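Local coordinates for protein B-agarase (Saccharophagus degradans, PDB 4BQ2) that hydrolyses agarose chains as a family 50 exo-beta-agarase, probably releasing short sugars from the chain ends, at residues A[572-584]-A[609-621]. Sequence-based numbering, arbitrary orientation.
Sequences SMLLSAYADQYFK and MPMEVVKAAAKYA
F583 and Y620 both turn CG away from their own carbonyl carbon, which carries each ring across to the other helix. F583 enters as a knob among V613, A616, A617 and Y620. CB of A617 makes a CH-pi contact over one face of the ring, 3.9 Å from the centroid of F583, while Y582 covers the opposite face. Y620 in turn lies over the backbone of 583-584, and CB of K584 sits over its ring face in a second CH-pi contact.

Small residues let the local axes of 572-584 and 611-620 approach to 8.3 Å at a crossing angle of -34°: CB of A579 meets CB of A616 at 3.6 Å. Further along, L575 packs on V613 and P610, the N-cap of helix 611-620.

E612 bends at chi2 (91°), bringing its carboxylate to S572, whose OG donates to the anti lone pair of OE2 of E612 at 2.6 Å. Y504 puts a second hydroxyl on the same oxygen. A water joins OG of S576 to O of E612. Within the beta-galactosidase-like region, this knobs-into-holes interlock probably sets how helix 611-620 lies on helix 565-593, while the polar end pins its first turn, probably favouring a charged carboxylate.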
loop_
_atom_site.group_PDB
_atom_site.type_symbol
_atom_site.label_atom_id
_atom_site.label_comp_id
_atom_site.label_asym_id
_atom_site.label_seq_id
_atom_site.Cartn_x
_atom_site.Cartn_y
_atom_site.Cartn_z
ATOM N N SER A 572 -8.286 -15.823 -21.100
ATOM C CA SER A 572 -9.335 -15.703 -20.073
ATOM C C SER A 572 -9.616 -17.068 -19.418
ATOM O O SER A 572 -9.638 -17.180 -18.193
ATOM C CB SER A 572 -10.623 -15.117 -20.639
ATOM O OG SER A 572 -11.569 -14.912 -19.589
ATOM N N MET A 573 -9.796 -18.098 -20.244
ATOM C CA MET A 573 -10.047 -19.447 -19.767
ATOM C C MET A 573 -8.889 -19.971 -18.879
ATOM O O MET A 573 -9.130 -20.593 -17.823
ATOM C CB MET A 573 -10.282 -20.396 -20.969
ATOM C CG MET A 573 -10.200 -21.877 -20.614
ATOM S SD MET A 573 -10.534 -22.951 -22.023
ATOM C CE MET A 573 -8.887 -23.030 -22.721
ATOM N N LEU A 574 -7.657 -19.739 -19.324
ATOM C CA LEU A 574 -6.453 -20.199 -18.609
ATOM C C LEU A 574 -6.248 -19.450 -17.276
ATOM O O LEU A 574 -5.856 -20.055 -16.253
ATOM C CB LEU A 574 -5.204 -20.051 -19.483
ATOM C CG LEU A 574 -5.250 -20.820 -20.816
ATOM C CD1 LEU A 574 -3.964 -20.637 -21.593
ATOM C CD2 LEU A 574 -5.581 -22.285 -20.620
ATOM N N LEU A 575 -6.495 -18.140 -17.302
ATOM C CA LEU A 575 -6.419 -17.335 -16.072
ATOM C C LEU A 575 -7.465 -17.810 -15.059
ATOM O O LEU A 575 -7.157 -17.935 -13.876
ATOM C CB LEU A 575 -6.554 -15.815 -16.340
ATOM C CG LEU A 575 -6.223 -14.885 -15.143
ATOM C CD1 LEU A 575 -4.856 -15.225 -14.523
ATOM C CD2 LEU A 575 -6.288 -13.415 -15.508
ATOM N N SER A 576 -8.690 -18.075 -15.526
ATOM C CA SER A 576 -9.736 -18.558 -14.667
ATOM C C SER A 576 -9.325 -19.845 -14.034
ATOM O O SER A 576 -9.484 -20.011 -12.832
ATOM C CB SER A 576 -11.069 -18.738 -15.412
ATOM O OG SER A 576 -11.676 -17.479 -15.650
ATOM N N ALA A 577 -8.781 -20.763 -14.831
ATOM C CA ALA A 577 -8.424 -22.067 -14.301
ATOM C C ALA A 577 -7.289 -21.983 -13.274
ATOM O O ALA A 577 -7.329 -22.663 -12.226
ATOM C CB ALA A 577 -8.091 -23.031 -15.434
ATOM N N TYR A 578 -6.301 -21.133 -13.558
ATOM C CA TYR A 578 -5.200 -20.872 -12.628
ATOM C C TYR A 578 -5.736 -20.323 -11.278
ATOM O O TYR A 578 -5.429 -20.858 -10.196
ATOM C CB TYR A 578 -4.193 -19.876 -13.247
ATOM C CG TYR A 578 -3.072 -19.485 -12.270
ATOM C CD1 TYR A 578 -1.961 -20.325 -12.073
ATOM C CD2 TYR A 578 -3.150 -18.318 -11.511
ATOM C CE1 TYR A 578 -0.948 -19.992 -11.154
ATOM C CE2 TYR A 578 -2.134 -17.979 -10.603
ATOM C CZ TYR A 578 -1.045 -18.826 -10.417
ATOM O OH TYR A 578 -0.012 -18.495 -9.520
ATOM N N ALA A 579 -6.511 -19.247 -11.350
ATOM C CA ALA A 579 -7.113 -18.658 -10.152
ATOM C C ALA A 579 -8.080 -19.604 -9.400
ATOM O O ALA A 579 -8.047 -19.664 -8.163
ATOM C CB ALA A 579 -7.770 -17.332 -10.472
ATOM N N ASP A 580 -8.921 -20.348 -10.125
ATOM C CA ASP A 580 -9.744 -21.380 -9.471
ATOM C C ASP A 580 -8.926 -22.378 -8.646
ATOM O O ASP A 580 -9.290 -22.699 -7.507
ATOM C CB ASP A 580 -10.537 -22.173 -10.504
ATOM C CG ASP A 580 -11.779 -21.447 -10.998
ATOM O OD1 ASP A 580 -12.241 -20.457 -10.376
ATOM O OD2 ASP A 580 -12.316 -21.886 -12.040
ATOM N N GLN A 581 -7.809 -22.838 -9.213
ATOM C CA GLN A 581 -6.953 -23.802 -8.534
ATOM C C GLN A 581 -6.249 -23.194 -7.319
ATOM O O GLN A 581 -6.105 -23.880 -6.269
ATOM C CB GLN A 581 -5.954 -24.432 -9.528
ATOM C CG GLN A 581 -4.969 -25.417 -8.916
ATOM C CD GLN A 581 -5.580 -26.731 -8.409
ATOM O OE1 GLN A 581 -6.739 -27.068 -8.691
ATOM N NE2 GLN A 581 -4.780 -27.491 -7.665
ATOM N N TYR A 582 -5.798 -21.931 -7.456
ATOM C CA TYR A 582 -5.201 -21.215 -6.328
ATOM C C TYR A 582 -6.202 -21.186 -5.153
ATOM O O TYR A 582 -5.884 -21.633 -4.025
ATOM C CB TYR A 582 -4.782 -19.775 -6.708
ATOM C CG TYR A 582 -4.349 -18.991 -5.481
ATOM C CD1 TYR A 582 -3.042 -19.094 -4.977
ATOM C CD2 TYR A 582 -5.257 -18.189 -4.790
ATOM C CE1 TYR A 582 -2.664 -18.391 -3.830
ATOM C CE2 TYR A 582 -4.896 -17.519 -3.635
ATOM C CZ TYR A 582 -3.604 -17.623 -3.161
ATOM O OH TYR A 582 -3.281 -16.929 -2.026
ATOM N N PHE A 583 -7.416 -20.683 -5.420
ATOM C CA PHE A 583 -8.425 -20.503 -4.361
ATOM C C PHE A 583 -9.010 -21.794 -3.826
ATOM O O PHE A 583 -9.287 -21.878 -2.626
ATOM C CB PHE A 583 -9.533 -19.521 -4.781
ATOM C CG PHE A 583 -9.074 -18.104 -4.832
ATOM C CD1 PHE A 583 -8.766 -17.432 -3.651
ATOM C CD2 PHE A 583 -8.872 -17.447 -6.057
ATOM C CE1 PHE A 583 -8.272 -16.137 -3.682
ATOM C CE2 PHE A 583 -8.402 -16.124 -6.091
ATOM C CZ PHE A 583 -8.115 -15.471 -4.898
ATOM N N LYS A 584 -9.126 -22.800 -4.698
ATOM C CA LYS A 584 -9.530 -24.163 -4.319
ATOM C C LYS A 584 -8.564 -24.728 -3.287
ATOM O O LYS A 584 -8.979 -25.187 -2.202
ATOM C CB LYS A 584 -9.622 -25.102 -5.531
ATOM C CG LYS A 584 -10.261 -26.463 -5.204
ATOM C CD LYS A 584 -10.311 -27.391 -6.414
ATOM C CE LYS A 584 -10.797 -28.784 -6.034
ATOM N NZ LYS A 584 -10.298 -29.837 -6.988
ATOM N N MET A 609 -6.328 -7.154 -9.970
ATOM C CA MET A 609 -7.651 -7.783 -9.854
ATOM C C MET A 609 -8.393 -8.017 -11.199
ATOM O O MET A 609 -9.552 -7.579 -11.352
ATOM C CB MET A 609 -8.530 -6.992 -8.882
ATOM C CG MET A 609 -8.629 -5.499 -9.204
ATOM S SD MET A 609 -9.551 -4.567 -7.950
ATOM C CE MET A 609 -11.269 -5.004 -8.277
ATOM N N PRO A 610 -7.762 -8.724 -12.144
ATOM C CA PRO A 610 -8.513 -9.089 -13.350
ATOM C C PRO A 610 -9.764 -9.862 -12.946
ATOM O O PRO A 610 -9.724 -10.638 -11.964
ATOM C CB PRO A 610 -7.572 -10.037 -14.097
ATOM C CG PRO A 610 -6.261 -9.993 -13.403
ATOM C CD PRO A 610 -6.509 -9.484 -12.017
ATOM N N MET A 611 -10.870 -9.621 -13.649
ATOM C CA MET A 611 -12.146 -10.202 -13.250
ATOM C C MET A 611 -12.154 -11.725 -13.157
ATOM O O MET A 611 -12.900 -12.278 -12.376
ATOM C CB MET A 611 -13.284 -9.691 -14.133
ATOM C CG MET A 611 -14.549 -9.342 -13.351
ATOM S SD MET A 611 -14.371 -8.217 -11.929
ATOM C CE MET A 611 -14.466 -6.579 -12.649
ATOM N N GLU A 612 -11.328 -12.405 -13.947
ATOM C CA GLU A 612 -11.298 -13.853 -13.896
ATOM C C GLU A 612 -10.865 -14.321 -12.505
ATOM O O GLU A 612 -11.345 -15.333 -11.999
ATOM C CB GLU A 612 -10.351 -14.422 -14.959
ATOM C CG GLU A 612 -10.861 -14.216 -16.384
ATOM C CD GLU A 612 -10.405 -12.938 -17.071
ATOM O OE1 GLU A 612 -9.908 -11.978 -16.411
ATOM O OE2 GLU A 612 -10.530 -12.910 -18.334
ATOM N N VAL A 613 -9.965 -13.555 -11.893
ATOM C CA VAL A 613 -9.401 -13.886 -10.602
ATOM C C VAL A 613 -10.378 -13.493 -9.491
ATOM O O VAL A 613 -10.533 -14.229 -8.488
ATOM C CB VAL A 613 -8.039 -13.176 -10.433
ATOM C CG1 VAL A 613 -7.468 -13.451 -9.060
ATOM C CG2 VAL A 613 -7.066 -13.694 -11.484
ATOM N N VAL A 614 -11.053 -12.363 -9.677
ATOM C CA VAL A 614 -12.063 -11.929 -8.720
ATOM C C VAL A 614 -13.195 -12.967 -8.664
ATOM O O VAL A 614 -13.643 -13.343 -7.588
ATOM C CB VAL A 614 -12.645 -10.546 -9.071
ATOM C CG1 VAL A 614 -13.663 -10.151 -8.026
ATOM C CG2 VAL A 614 -11.549 -9.459 -9.132
ATOM N N LYS A 615 -13.630 -13.461 -9.819
ATOM C CA LYS A 615 -14.750 -14.435 -9.828
ATOM C C LYS A 615 -14.356 -15.767 -9.175
ATOM O O LYS A 615 -15.161 -16.399 -8.477
ATOM C CB LYS A 615 -15.248 -14.635 -11.250
ATOM C CG LYS A 615 -16.047 -13.423 -11.737
ATOM C CD LYS A 615 -16.275 -13.471 -13.244
ATOM C CE LYS A 615 -17.387 -12.533 -13.683
ATOM N NZ LYS A 615 -17.483 -12.497 -15.172
ATOM N N ALA A 616 -13.092 -16.144 -9.352
ATOM C CA ALA A 616 -12.523 -17.317 -8.690
ATOM C C ALA A 616 -12.576 -17.160 -7.175
ATOM O O ALA A 616 -12.980 -18.083 -6.467
ATOM C CB ALA A 616 -11.087 -17.580 -9.175
ATOM N N ALA A 617 -12.194 -15.980 -6.678
ATOM C CA ALA A 617 -12.239 -15.696 -5.247
ATOM C C ALA A 617 -13.687 -15.725 -4.751
ATOM O O ALA A 617 -13.985 -16.225 -3.658
ATOM C CB ALA A 617 -11.590 -14.348 -4.952
ATOM N N ALA A 618 -14.600 -15.221 -5.576
ATOM C CA ALA A 618 -16.017 -15.218 -5.171
ATOM C C ALA A 618 -16.520 -16.652 -4.947
ATOM O O ALA A 618 -17.402 -16.885 -4.130
ATOM C CB ALA A 618 -16.874 -14.504 -6.209
ATOM N N LYS A 619 -15.944 -17.609 -5.658
ATOM C CA LYS A 619 -16.408 -18.995 -5.609
ATOM C C LYS A 619 -15.995 -19.654 -4.290
ATOM O O LYS A 619 -16.772 -20.434 -3.717
ATOM C CB LYS A 619 -15.853 -19.769 -6.820
ATOM C CG LYS A 619 -16.446 -21.161 -7.054
ATOM C CD LYS A 619 -15.924 -21.754 -8.367
ATOM C CE LYS A 619 -16.726 -22.979 -8.796
ATOM N NZ LYS A 619 -16.810 -23.998 -7.721
ATOM N N TYR A 620 -14.796 -19.314 -3.797
ATOM C CA TYR A 620 -14.207 -20.039 -2.676
ATOM C C TYR A 620 -14.100 -19.261 -1.364
ATOM O O TYR A 620 -14.219 -19.842 -0.289
ATOM C CB TYR A 620 -12.820 -20.584 -3.050
ATOM C CG TYR A 620 -12.864 -21.674 -4.106
ATOM C CD1 TYR A 620 -13.214 -22.985 -3.771
ATOM C CD2 TYR A 620 -12.557 -21.395 -5.420
ATOM C CE1 TYR A 620 -13.263 -23.985 -4.727
ATOM C CE2 TYR A 620 -12.610 -22.387 -6.385
ATOM C CZ TYR A 620 -12.959 -23.673 -6.019
ATOM O OH TYR A 620 -12.977 -24.656 -6.964
ATOM N N ALA A 621 -13.829 -17.960 -1.448
ATOM C CA ALA A 621 -13.731 -17.127 -0.248
ATOM C C ALA A 621 -15.112 -16.850 0.321
ATOM O O ALA A 621 -16.067 -16.615 -0.437
ATOM C CB ALA A 621 -13.036 -15.826 -0.577
HETATM O O HOH W 1 -13.069 -17.060 -13.235
#